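PDB 4X1O: 16S rRNA (adenine(1408)-N(1))-methyltransferase from Catenulispora acidiphila, which probably transfers a methyl group from S-adenosyl-L-methionine to N1 of an adenine in 16S ribosomal RNA, a modification linked to aminoglycoside resistance. Local coordinates for residues V52-G57 / D122-L127; V126-G131 / T215-W220; P209-D214 / E230-L235. One frame throughout, in Å; residues are numbered along the deposited sequence.

Contact 1: residues V52-G57 / D122-L127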
ATOM      1  N   VAL A  52       5.636   4.289   0.613  1.00 15.41           N
ATOM      2  CA  VAL A  52       5.415   2.970   1.182  1.00 15.44           C
ATOM      3  C   VAL A  52       4.069   2.456   0.679  1.00 17.60           C
ATOM      4  O   VAL A  52       3.036   3.083   0.909  1.00 18.00           O
ATOM      5  CB  VAL A  52       5.473   2.981   2.715  1.00 17.22           C
ATOM      6  CG1 VAL A  52       5.069   1.602   3.268  1.00 20.23           C
ATOM      7  CG2 VAL A  52       6.890   3.334   3.179  1.00 17.26           C
ATOM      8  N   ASP A  53       4.123   1.346  -0.058  1.00 14.28           N
ATOM      9  CA  ASP A  53       2.945   0.618  -0.510  1.00 15.34           C
ATOM     10  C   ASP A  53       2.650  -0.487   0.466  1.00 16.18           C
ATOM     11  O   ASP A  53       3.403  -1.450   0.563  1.00 20.85           O
ATOM     12  CB  ASP A  53       3.138   0.010  -1.889  1.00 21.86           C
ATOM     13  CG  ASP A  53       3.325   1.040  -2.963  1.00 26.62           C
ATOM     14  OD1 ASP A  53       2.678   2.104  -2.913  1.00 26.41           O
ATOM     15  OD2 ASP A  53       4.129   0.767  -3.865  1.00 27.99           O
ATOM     16  N   VAL A  54       1.540  -0.374   1.185  1.00 17.33           N
ATOM     17  CA  VAL A  54       1.203  -1.395   2.159  1.00 21.25           C
ATOM     18  C   VAL A  54       0.223  -2.352   1.504  1.00 25.42           C
ATOM     19  O   VAL A  54      -0.826  -1.932   1.025  1.00 32.46           O
ATOM     20  CB  VAL A  54       0.600  -0.789   3.435  1.00 22.31           C
ATOM     21  CG1 VAL A  54       0.294  -1.889   4.444  1.00 23.19           C
ATOM     22  CG2 VAL A  54       1.565   0.242   4.035  1.00 25.99           C
ATOM     23  N   GLY A  55       0.557  -3.637   1.484  1.00 29.89           N
ATOM     24  CA  GLY A  55      -0.183  -4.577   0.662  1.00 34.44           C
ATOM     25  C   GLY A  55       0.257  -4.375  -0.780  1.00 38.69           C
ATOM     26  O   GLY A  55       0.112  -3.291  -1.340  1.00 40.54           O
ATOM     27  N   THR A  56       0.813  -5.411  -1.388  1.00 32.80           N
ATOM     28  CA  THR A  56       1.461  -5.238  -2.683  1.00 29.10           C
ATOM     29  C   THR A  56       0.888  -6.154  -3.761  1.00 33.02           C
ATOM     30  O   THR A  56       1.111  -5.930  -4.947  1.00 30.33           O
ATOM     31  CB  THR A  56       2.964  -5.501  -2.575  1.00 38.17           C
ATOM     32  OG1 THR A  56       3.174  -6.806  -2.024  1.00 38.59           O
ATOM     33  CG2 THR A  56       3.615  -4.472  -1.664  1.00 39.63           C
ATOM     34  N   GLY A  57       0.141  -7.175  -3.352  1.00 34.35           N
ATOM     35  CA  GLY A  57      -0.222  -8.231  -4.282  1.00 35.67           C
ATOM     36  C   GLY A  57       1.067  -8.889  -4.731  1.00 35.80           C
ATOM     37  O   GLY A  57       1.897  -9.240  -3.893  1.00 36.23           O
ATOM     38  N   ASP A 122       7.101   9.448   2.996  1.00 16.96           N
ATOM     39  CA  ASP A 122       6.529  10.712   2.532  1.00 16.27           C
ATOM     40  C   ASP A 122       5.111  10.536   2.018  1.00 18.09           C
ATOM     41  O   ASP A 122       4.377  11.508   1.856  1.00 17.31           O
ATOM     42  CB  ASP A 122       7.382  11.311   1.414  1.00 16.30           C
ATOM     43  CG  ASP A 122       8.761  11.714   1.883  1.00 25.44           C
ATOM     44  OD1 ASP A 122       8.858  12.516   2.836  1.00 31.06           O
ATOM     45  OD2 ASP A 122       9.741  11.230   1.293  1.00 23.34           O
ATOM     46  N   GLU A 123       4.742   9.303   1.714  1.00 15.83           N
ATOM     47  CA  GLU A 123       3.420   8.988   1.180  1.00 13.85           C
ATOM     48  C   GLU A 123       3.140   7.535   1.438  1.00 14.95           C
ATOM     49  O   GLU A 123       4.037   6.705   1.293  1.00 17.69           O
ATOM     50  CB  GLU A 123       3.359   9.282  -0.317  1.00 22.31           C
ATOM     51  CG  GLU A 123       2.031   9.016  -0.969  1.00 29.68           C
ATOM     52  CD  GLU A 123       2.020   9.509  -2.413  1.00 49.04           C
ATOM     53  OE1 GLU A 123       3.106   9.823  -2.949  1.00 53.33           O
ATOM     54  OE2 GLU A 123       0.932   9.598  -3.008  1.00 55.36           O
ATOM     55  N   VAL A 124       1.908   7.219   1.827  1.00 13.12           N
ATOM     56  CA  VAL A 124       1.540   5.834   2.100  1.00 15.34           C
ATOM     57  C   VAL A 124       0.405   5.470   1.177  1.00 21.08           C
ATOM     58  O   VAL A 124      -0.571   6.208   1.071  1.00 17.87           O
ATOM     59  CB  VAL A 124       1.125   5.631   3.561  1.00 15.16           C
ATOM     60  CG1 VAL A 124       0.663   4.186   3.801  1.00 15.29           C
ATOM     61  CG2 VAL A 124       2.278   6.044   4.493  1.00 15.93           C
ATOM     62  N   MET A 125       0.529   4.354   0.477  1.00 13.52           N
ATOM     63  CA  MET A 125      -0.527   3.951  -0.444  1.00 16.90           C
ATOM     64  C   MET A 125      -1.046   2.586  -0.071  1.00 19.94           C
ATOM     65  O   MET A 125      -0.262   1.651   0.119  1.00 17.13           O
ATOM     66  CB  MET A 125      -0.026   3.929  -1.897  1.00 16.16           C
ATOM     67  CG  MET A 125       0.287   5.312  -2.465  1.00 19.66           C
ATOM     68  SD  MET A 125       0.653   5.127  -4.238  1.00 32.66           S
ATOM     69  CE  MET A 125      -0.873   5.733  -4.957  1.00 93.73           C
ATOM     70  N   VAL A 126      -2.368   2.470   0.033  1.00 12.08           N
ATOM     71  CA  VAL A 126      -3.000   1.173   0.265  1.00 15.49           C
ATOM     72  C   VAL A 126      -3.849   0.855  -0.947  1.00 18.09           C
ATOM     73  O   VAL A 126      -4.958   1.350  -1.079  1.00 19.87           O
ATOM     74  CB  VAL A 126      -3.850   1.186   1.552  1.00 17.88           C
ATOM     75  CG1 VAL A 126      -4.544  -0.161   1.770  1.00 18.25           C
ATOM     76  CG2 VAL A 126      -2.982   1.553   2.761  1.00 20.03           C
ATOM     77  N   LEU A 127      -3.316   0.057  -1.867  1.00 15.65           N
ATOM     78  CA  LEU A 127      -3.994  -0.136  -3.137  1.00 16.44           C
ATOM     79  C   LEU A 127      -4.579  -1.543  -3.236  1.00 20.12           C
ATOM     80  O   LEU A 127      -3.866  -2.540  -3.079  1.00 21.32           O
ATOM     81  CB  LEU A 127      -3.024   0.134  -4.299  1.00 21.15           C
ATOM     82  CG  LEU A 127      -2.236   1.449  -4.248  1.00 25.56           C
ATOM     83  CD1 LEU A 127      -1.288   1.548  -5.445  1.00 25.84           C
ATOM     84  CD2 LEU A 127      -3.171   2.664  -4.192  1.00 30.40           C
TER
HETATM   85  O   HOH W   1      -3.065  -3.038  -0.364  1.00 25.31           O
HETATM   86  O   HOH W   2      -0.533  -0.676  -1.639  1.00 26.04           O

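Contact 2: residues V126-G131 / T215-W220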
ATOM      1  N   VAL A 126      -2.368   2.470   0.033  1.00 12.08           N
ATOM      2  CA  VAL A 126      -3.000   1.173   0.265  1.00 15.49           C
ATOM      3  C   VAL A 126      -3.849   0.855  -0.947  1.00 18.09           C
ATOM      4  O   VAL A 126      -4.958   1.350  -1.079  1.00 19.87           O
ATOM      5  CB  VAL A 126      -3.850   1.186   1.552  1.00 17.88           C
ATOM      6  CG1 VAL A 126      -4.544  -0.161   1.770  1.00 18.25           C
ATOM      7  CG2 VAL A 126      -2.982   1.553   2.761  1.00 20.03           C
ATOM      8  N   LEU A 127      -3.316   0.057  -1.867  1.00 15.65           N
ATOM      9  CA  LEU A 127      -3.994  -0.136  -3.137  1.00 16.44           C
ATOM     10  C   LEU A 127      -4.579  -1.543  -3.236  1.00 20.12           C
ATOM     11  O   LEU A 127      -3.866  -2.540  -3.079  1.00 21.32           O
ATOM     12  CB  LEU A 127      -3.024   0.134  -4.299  1.00 21.15           C
ATOM     13  CG  LEU A 127      -2.236   1.449  -4.248  1.00 25.56           C
ATOM     14  CD1 LEU A 127      -1.288   1.548  -5.445  1.00 25.84           C
ATOM     15  CD2 LEU A 127      -3.171   2.664  -4.192  1.00 30.40           C
ATOM     16  N   MET A 128      -5.882  -1.633  -3.483  1.00 22.96           N
ATOM     17  CA  MET A 128      -6.533  -2.950  -3.583  1.00 24.47           C
ATOM     18  C   MET A 128      -6.186  -3.905  -2.422  1.00 21.92           C
ATOM     19  O   MET A 128      -5.689  -5.011  -2.641  1.00 23.16           O
ATOM     20  CB  MET A 128      -6.156  -3.623  -4.906  1.00 25.32           C
ATOM     21  CG  MET A 128      -6.637  -2.874  -6.141  1.00 36.46           C
ATOM     22  SD  MET A 128      -8.422  -3.002  -6.359  1.00123.42           S
ATOM     23  CE  MET A 128      -8.596  -4.772  -6.572  1.00 70.33           C
ATOM     24  N   PRO A 129      -6.439  -3.485  -1.186  1.00 19.35           N
ATOM     25  CA  PRO A 129      -6.116  -4.319  -0.025  1.00 19.63           C
ATOM     26  C   PRO A 129      -7.006  -5.556   0.088  1.00 20.20           C
ATOM     27  O   PRO A 129      -8.143  -5.545  -0.402  1.00 17.67           O
ATOM     28  CB  PRO A 129      -6.368  -3.376   1.158  1.00 16.13           C
ATOM     29  CG  PRO A 129      -7.420  -2.472   0.668  1.00 18.91           C
ATOM     30  CD  PRO A 129      -7.087  -2.224  -0.790  1.00 17.12           C
ATOM     31  N   TRP A 130      -6.454  -6.613   0.676  1.00 19.83           N
ATOM     32  CA  TRP A 130      -7.194  -7.830   1.003  1.00 22.40           C
ATOM     33  C   TRP A 130      -6.964  -8.234   2.449  1.00 18.85           C
ATOM     34  O   TRP A 130      -6.130  -7.648   3.144  1.00 19.84           O
ATOM     35  CB  TRP A 130      -6.772  -8.980   0.088  1.00 20.29           C
ATOM     36  CG  TRP A 130      -7.035  -8.724  -1.327  1.00 26.41           C
ATOM     37  CD1 TRP A 130      -6.132  -8.308  -2.266  1.00 34.06           C
ATOM     38  CD2 TRP A 130      -8.291  -8.852  -2.001  1.00 31.50           C
ATOM     39  NE1 TRP A 130      -6.752  -8.171  -3.484  1.00 36.69           N
ATOM     40  CE2 TRP A 130      -8.077  -8.496  -3.348  1.00 34.54           C
ATOM     41  CE3 TRP A 130      -9.575  -9.231  -1.598  1.00 35.56           C
ATOM     42  CZ2 TRP A 130      -9.097  -8.518  -4.296  1.00 33.31           C
ATOM     43  CZ3 TRP A 130     -10.587  -9.247  -2.538  1.00 41.84           C
ATOM     44  CH2 TRP A 130     -10.341  -8.889  -3.871  1.00 41.89           C
ATOM     45  N   GLY A 131      -7.700  -9.245   2.906  1.00 18.86           N
ATOM     46  CA  GLY A 131      -7.482  -9.806   4.227  1.00 21.05           C
ATOM     47  C   GLY A 131      -7.615  -8.812   5.362  1.00 21.99           C
ATOM     48  O   GLY A 131      -8.472  -7.942   5.326  1.00 18.24           O
ATOM     49  N   THR A 215      -3.648   0.871 -12.694  1.00 31.91           N
ATOM     50  CA  THR A 215      -3.095   1.937 -11.862  1.00 33.48           C
ATOM     51  C   THR A 215      -3.007   1.537 -10.388  1.00 35.78           C
ATOM     52  O   THR A 215      -2.218   2.103  -9.633  1.00 41.71           O
ATOM     53  CB  THR A 215      -3.917   3.239 -11.984  1.00 36.94           C
ATOM     54  OG1 THR A 215      -5.248   3.028 -11.501  1.00 35.68           O
ATOM     55  CG2 THR A 215      -3.970   3.703 -13.431  1.00 37.99           C
ATOM     56  N   ILE A 216      -3.804   0.564  -9.971  1.00 31.45           N
ATOM     57  CA  ILE A 216      -3.812   0.178  -8.563  1.00 30.98           C
ATOM     58  C   ILE A 216      -3.635  -1.319  -8.345  1.00 31.67           C
ATOM     59  O   ILE A 216      -3.440  -1.765  -7.217  1.00 30.71           O
ATOM     60  CB  ILE A 216      -5.116   0.612  -7.876  1.00 40.86           C
ATOM     61  CG1 ILE A 216      -6.315  -0.060  -8.541  1.00 44.48           C
ATOM     62  CG2 ILE A 216      -5.263   2.125  -7.915  1.00 44.64           C
ATOM     63  CD1 ILE A 216      -7.619   0.209  -7.833  1.00 42.37           C
ATOM     64  N   SER A 217      -3.706  -2.103  -9.414  1.00 27.33           N
ATOM     65  CA  SER A 217      -3.579  -3.547  -9.268  1.00 27.81           C
ATOM     66  C   SER A 217      -2.992  -4.184 -10.514  1.00 28.13           C
ATOM     67  O   SER A 217      -3.660  -4.959 -11.196  1.00 36.64           O
ATOM     68  CB  SER A 217      -4.932  -4.186  -8.953  1.00 38.82           C
ATOM     69  OG  SER A 217      -4.780  -5.556  -8.608  1.00 41.55           O
ATOM     70  N   SER A 218      -1.744  -3.849 -10.808  1.00 30.92           N
ATOM     71  CA  SER A 218      -1.005  -4.551 -11.858  1.00 29.12           C
ATOM     72  C   SER A 218      -0.672  -5.964 -11.404  1.00 32.59           C
ATOM     73  O   SER A 218      -0.492  -6.230 -10.218  1.00 36.58           O
ATOM     74  CB  SER A 218       0.285  -3.802 -12.217  1.00 31.99           C
ATOM     75  OG  SER A 218       0.012  -2.508 -12.725  1.00 46.99           O
ATOM     76  N   SER A 219      -0.576  -6.875 -12.361  1.00 36.29           N
ATOM     77  CA  SER A 219      -0.208  -8.245 -12.066  1.00 38.70           C
ATOM     78  C   SER A 219       0.600  -8.822 -13.212  1.00 36.00           C
ATOM     79  O   SER A 219       0.404  -8.442 -14.362  1.00 43.92           O
ATOM     80  CB  SER A 219      -1.452  -9.104 -11.815  1.00 42.15           C
ATOM     81  OG  SER A 219      -1.086 -10.454 -11.589  1.00 51.57           O
ATOM     82  N   TRP A 220       1.506  -9.737 -12.891  1.00 35.11           N
ATOM     83  CA  TRP A 220       2.307 -10.424 -13.896  1.00 43.27           C
ATOM     84  C   TRP A 220       1.443 -11.417 -14.664  1.00 45.74           C
ATOM     85  O   TRP A 220       1.823 -11.881 -15.734  1.00 45.42           O
ATOM     86  CB  TRP A 220       3.505 -11.138 -13.250  1.00 44.19           C
ATOM     87  CG  TRP A 220       4.498 -10.200 -12.619  1.00 40.81           C
ATOM     88  CD1 TRP A 220       4.827 -10.121 -11.294  1.00 39.47           C
ATOM     89  CD2 TRP A 220       5.273  -9.197 -13.283  1.00 39.02           C
ATOM     90  NE1 TRP A 220       5.772  -9.139 -11.095  1.00 33.17           N
ATOM     91  CE2 TRP A 220       6.053  -8.546 -12.297  1.00 36.07           C
ATOM     92  CE3 TRP A 220       5.382  -8.778 -14.613  1.00 39.55           C
ATOM     93  CZ2 TRP A 220       6.932  -7.510 -12.603  1.00 34.49           C
ATOM     94  CZ3 TRP A 220       6.258  -7.741 -14.912  1.00 38.30           C
ATOM     95  CH2 TRP A 220       7.017  -7.121 -13.912  1.00 36.06           C
TER

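Contact 3: residues P209-D214 / E230-L235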
ATOM      1  N   PRO A 209     -15.626   5.936 -10.712  1.00 19.41           N
ATOM      2  CA  PRO A 209     -16.024   4.932 -11.698  1.00 19.59           C
ATOM      3  C   PRO A 209     -15.013   4.850 -12.815  1.00 21.94           C
ATOM      4  O   PRO A 209     -14.334   5.845 -13.104  1.00 21.03           O
ATOM      5  CB  PRO A 209     -17.369   5.457 -12.215  1.00 20.73           C
ATOM      6  CG  PRO A 209     -17.903   6.257 -11.033  1.00 20.49           C
ATOM      7  CD  PRO A 209     -16.680   6.952 -10.518  1.00 18.52           C
ATOM      8  N   HIS A 210     -14.923   3.668 -13.414  1.00 21.34           N
ATOM      9  CA  HIS A 210     -14.068   3.418 -14.577  1.00 22.54           C
ATOM     10  C   HIS A 210     -12.598   3.772 -14.351  1.00 26.03           C
ATOM     11  O   HIS A 210     -11.922   4.296 -15.238  1.00 30.81           O
ATOM     12  CB  HIS A 210     -14.642   4.150 -15.783  1.00 27.12           C
ATOM     13  CG  HIS A 210     -16.027   3.697 -16.127  1.00 31.87           C
ATOM     14  ND1 HIS A 210     -17.130   4.513 -16.004  1.00 33.06           N
ATOM     15  CD2 HIS A 210     -16.493   2.488 -16.523  1.00 31.53           C
ATOM     16  CE1 HIS A 210     -18.214   3.838 -16.347  1.00 35.94           C
ATOM     17  NE2 HIS A 210     -17.854   2.605 -16.667  1.00 33.71           N
ATOM     18  N   THR A 211     -12.102   3.438 -13.167  1.00 23.64           N
ATOM     19  CA  THR A 211     -10.680   3.559 -12.855  1.00 24.15           C
ATOM     20  C   THR A 211      -9.938   2.430 -13.564  1.00 24.39           C
ATOM     21  O   THR A 211     -10.350   1.282 -13.482  1.00 22.57           O
ATOM     22  CB  THR A 211     -10.411   3.477 -11.342  1.00 24.58           C
ATOM     23  OG1 THR A 211     -10.982   4.614 -10.683  1.00 22.87           O
ATOM     24  CG2 THR A 211      -8.899   3.448 -11.050  1.00 21.20           C
ATOM     25  N   ASP A 212      -8.864   2.763 -14.273  1.00 29.25           N
ATOM     26  CA  ASP A 212      -8.034   1.751 -14.924  1.00 34.94           C
ATOM     27  C   ASP A 212      -7.371   0.877 -13.859  1.00 22.54           C
ATOM     28  O   ASP A 212      -6.637   1.379 -13.012  1.00 24.12           O
ATOM     29  CB  ASP A 212      -6.984   2.419 -15.818  1.00 38.69           C
ATOM     30  CG  ASP A 212      -6.019   1.426 -16.445  1.00 54.57           C
ATOM     31  OD1 ASP A 212      -6.371   0.236 -16.583  1.00 63.07           O
ATOM     32  OD2 ASP A 212      -4.899   1.847 -16.812  1.00 61.91           O
ATOM     33  N   LEU A 213      -7.642  -0.425 -13.904  1.00 26.14           N
ATOM     34  CA  LEU A 213      -7.155  -1.351 -12.883  1.00 27.44           C
ATOM     35  C   LEU A 213      -5.631  -1.393 -12.797  1.00 30.12           C
ATOM     36  O   LEU A 213      -5.075  -1.591 -11.718  1.00 32.99           O
ATOM     37  CB  LEU A 213      -7.701  -2.760 -13.147  1.00 32.64           C
ATOM     38  CG  LEU A 213      -9.130  -2.962 -12.635  1.00 40.22           C
ATOM     39  CD1 LEU A 213      -9.626  -4.373 -12.908  1.00 48.36           C
ATOM     40  CD2 LEU A 213      -9.198  -2.648 -11.145  1.00 51.44           C
ATOM     41  N   ASP A 214      -4.963  -1.190 -13.929  1.00 26.02           N
ATOM     42  CA  ASP A 214      -3.499  -1.201 -13.974  1.00 30.66           C
ATOM     43  C   ASP A 214      -2.890  -0.167 -13.024  1.00 37.26           C
ATOM     44  O   ASP A 214      -1.744  -0.308 -12.592  1.00 34.00           O
ATOM     45  CB  ASP A 214      -2.996  -0.944 -15.397  1.00 29.04           C
ATOM     46  CG  ASP A 214      -3.213  -2.135 -16.329  1.00 40.98           C
ATOM     47  OD1 ASP A 214      -3.430  -3.264 -15.835  1.00 44.14           O
ATOM     48  OD2 ASP A 214      -3.150  -1.942 -17.561  1.00 46.27           O
ATOM     49  N   GLU A 230     -12.581  -0.594 -13.013  1.00 32.36           N
ATOM     50  CA  GLU A 230     -13.452  -0.856 -11.889  1.00 30.82           C
ATOM     51  C   GLU A 230     -13.792   0.451 -11.198  1.00 20.39           C
ATOM     52  O   GLU A 230     -13.064   1.436 -11.313  1.00 22.48           O
ATOM     53  CB  GLU A 230     -12.789  -1.819 -10.902  1.00 37.69           C
ATOM     54  CG  GLU A 230     -13.717  -2.300  -9.796  1.00 49.50           C
ATOM     55  CD  GLU A 230     -13.080  -3.336  -8.905  1.00 52.05           C
ATOM     56  OE1 GLU A 230     -12.015  -3.872  -9.268  1.00 57.36           O
ATOM     57  OE2 GLU A 230     -13.655  -3.614  -7.840  1.00 49.01           O
ATOM     58  N   THR A 231     -14.923   0.469 -10.504  1.00 20.02           N
ATOM     59  CA  THR A 231     -15.222   1.591  -9.643  1.00 18.26           C
ATOM     60  C   THR A 231     -14.406   1.455  -8.375  1.00 20.70           C
ATOM     61  O   THR A 231     -14.416   0.407  -7.730  1.00 24.94           O
ATOM     62  CB  THR A 231     -16.705   1.650  -9.291  1.00 19.88           C
ATOM     63  OG1 THR A 231     -17.468   1.781 -10.497  1.00 24.37           O
ATOM     64  CG2 THR A 231     -16.973   2.840  -8.397  1.00 23.03           C
ATOM     65  N   VAL A 232     -13.698   2.515  -8.021  1.00 16.74           N
ATOM     66  CA  VAL A 232     -12.839   2.495  -6.856  1.00 16.28           C
ATOM     67  C   VAL A 232     -13.328   3.472  -5.814  1.00 18.01           C
ATOM     68  O   VAL A 232     -13.644   4.609  -6.142  1.00 19.88           O
ATOM     69  CB  VAL A 232     -11.385   2.824  -7.257  1.00 26.00           C
ATOM     70  CG1 VAL A 232     -10.504   3.074  -6.026  1.00 29.78           C
ATOM     71  CG2 VAL A 232     -10.836   1.700  -8.110  1.00 27.02           C
ATOM     72  N   LEU A 233     -13.392   3.023  -4.564  1.00 16.29           N
ATOM     73  CA  LEU A 233     -13.600   3.934  -3.446  1.00 17.94           C
ATOM     74  C   LEU A 233     -12.239   4.481  -3.065  1.00 19.16           C
ATOM     75  O   LEU A 233     -11.328   3.727  -2.728  1.00 20.77           O
ATOM     76  CB  LEU A 233     -14.256   3.230  -2.266  1.00 20.64           C
ATOM     77  CG  LEU A 233     -14.429   4.044  -0.987  1.00 23.19           C
ATOM     78  CD1 LEU A 233     -15.380   5.203  -1.203  1.00 23.64           C
ATOM     79  CD2 LEU A 233     -14.914   3.145   0.146  1.00 28.88           C
ATOM     80  N   HIS A 234     -12.096   5.795  -3.162  1.00 17.34           N
ATOM     81  CA  HIS A 234     -10.815   6.418  -2.926  1.00 16.56           C
ATOM     82  C   HIS A 234     -10.885   7.308  -1.710  1.00 19.29           C
ATOM     83  O   HIS A 234     -11.754   8.172  -1.625  1.00 18.24           O
ATOM     84  CB  HIS A 234     -10.382   7.227  -4.150  1.00 22.68           C
ATOM     85  CG  HIS A 234      -8.955   7.667  -4.101  1.00 40.70           C
ATOM     86  ND1 HIS A 234      -8.573   8.901  -3.617  1.00 50.28           N
ATOM     87  CD2 HIS A 234      -7.815   7.031  -4.457  1.00 47.21           C
ATOM     88  CE1 HIS A 234      -7.259   9.007  -3.684  1.00 55.06           C
ATOM     89  NE2 HIS A 234      -6.772   7.888  -4.190  1.00 51.16           N
ATOM     90  N   LEU A 235      -9.979   7.088  -0.768  1.00 14.05           N
ATOM     91  CA  LEU A 235      -9.901   7.914   0.421  1.00 17.14           C
ATOM     92  C   LEU A 235      -8.530   8.535   0.486  1.00 18.04           C
ATOM     93  O   LEU A 235      -7.536   7.841   0.301  1.00 21.43           O
ATOM     94  CB  LEU A 235     -10.156   7.092   1.682  1.00 16.56           C
ATOM     95  CG  LEU A 235     -10.203   7.831   3.025  1.00 34.18           C
ATOM     96  CD1 LEU A 235     -11.174   7.121   3.949  1.00 31.12           C
ATOM     97  CD2 LEU A 235      -8.823   7.933   3.684  1.00 35.17           C
TER
HETATM   98  O   HOH W   3     -16.747   1.504 -13.067  1.00 27.57           O

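Contact 1: residues V52-G57 / D122-L127
V52 to V54 and V124 to V126 run side by side as two parallel strands in the middle of the central sheet of a class I methyltransferase. The axes of the two short segments cross at -27°, the usual twist between neighbouring strands. Three backbone hydrogen bonds tie the pair. V52 N donates to E123 O at 3.0 Å. M125 N donates to V52 O at 2.8 Å. V54 N donates to M125 O at 2.9 Å.

V54 and V124 meet in the core through one methyl each, with V54 CG2 4.1 Å from V124 CG1. L148 of helix 142-151 packs against both valines and against V126. D53 and M125 lie on the other face, beside helix 60-68. Their side chains run alongside each other and point the same way. In each, CG sits beside the backbone N, with chi1 -64° in D53 and -68° in M125. This pairing puts D53 OD1 3.4 Å from M125 CB. The same oxygen is 3.9 Å from M125 SD.

The sheet has the strand order 3-2-1-4-5-7-6 of the Rossmann-like methyltransferases. Strand 49-54 is the one numbered 1 in that order and leads into the glycine-containing turn at G55 to G57, the usual place of the cofactor loop. There T56 N bonds to D78, which is seen to bind S-adenosyl-L-methionine though none is bound to this chain, and V54 touches I110 of the same site.

Beyond V54 the strands separate, and water takes over the pairing. Water 1 bridges V54 O and L127 O, lying 2.9 Å from V54 O. Water 2 accepts a bond from L127 N at 2.9 Å and donates to G55 O and M125 O, which probably share its protons with other acceptors.

Contact 2: residues V126-G131 / T215-W220
M128 reaches over from the end of strand 123-127 to I216 and S217. Its CB lies 4.0 Å from I216 O. The next atom, CG, makes the broadest set of contacts. It is 3.5 Å from S217 CB and 3.6 Å from I216 O. It also touches I216 CG1 and CD1. The side chain then bends at chi2 (-72°), and SD comes to rest 3.6 Å from I216 CD1, the terminal methyl. A second bend at chi3 (-62°) carries CE farther from I216 than SD. The M128 and I216 side chains cross at about a right angle.

I216 places CG1 between its backbone N and carbonyl carbon, chi1 61°. This turns CG1 and CD1 to M128. CB of I216 meets CB of L127 at 4.2 Å. L127 CB also lies 3.5 Å from I216 O.

In the fold, 126-131 is the exit from the fourth strand of the methyltransferase sheet, at the end where these enzymes hold their cofactor. The other partner belongs to the long connection between strands 200-212 and 229-239. S217 and S218 in that connection are seen to bind S-adenosyl-L-homocysteine, and the chain here holds neither cofactor nor product. S218 N bonds to T61 OG1, and T61 is seen to bind S-adenosyl-L-methionine.

No hydrogen bond links 126-131 to 215-220. The two meet through carbon and sulfur, with I216 O touched by carbon atoms of L127 and M128. Outside this pair, S217 O accepts a bond from R222 and S219 O one from R60.

Contact 3: residues P209-D214 / E230-L235
T211 and E230 form an antiparallel hydrogen-bonded pair where the last two strands of the methyltransferase sheet, 200-212 and 229-239, meet near the surface. The chain turns a corner at P209 and H210 just before this pair.

The backbone bonds differ in geometry. T211 N donates to E230 O at 2.9 Å, tilted 33° from the carbonyl plane. E230 N donates to T211 O at 3.0 Å, in the carbonyl plane.

One link is made by water. Water 3 accepts a bond from H210 N at 2.9 Å and is 2.7 Å from T231 OG1. It joins the corner to the neighbouring strand.

Two polar ends have hydrogen-bond partners outside the pair: T211 OG1 bonds to V208 O, and E230 OE2 to S165 OG.

The remaining contacts are van der Waals. P209 CA lies 3.7 Å from T231 OG1. T211 and V232 cross at about a right angle, with T211 CB 3.7 Å from V232 CG2. E230 is extended, with CG anti to the backbone N (chi1 -172°). One methyl of L213 lies against this side chain: L213 CD2 is 3.7 Å from E230 CB and 3.6 Å from E230 OE1.

Overall arrangement
Contact 1 is at the centre of the chain, and most of its touching residues are buried. Contacts 2 and 3 are nearer the surface. Contacts 1 and 2 share V126 and L127, so strand 123-127 pairs within the sheet and, at its end, packs on the 215-220 connection. Contact 3 holds the two strands which that connection joins. It touches contact 2 where I216 CD1 meets V232 CG2 at 3.6 Å. Contacts 1 and 3 are about 16 Å apart between centres, in the same sheet. Contact 1 pairs parallel strands and contact 3 antiparallel ones, both with bridging water, while contact 2 has no direct hydrogen bond.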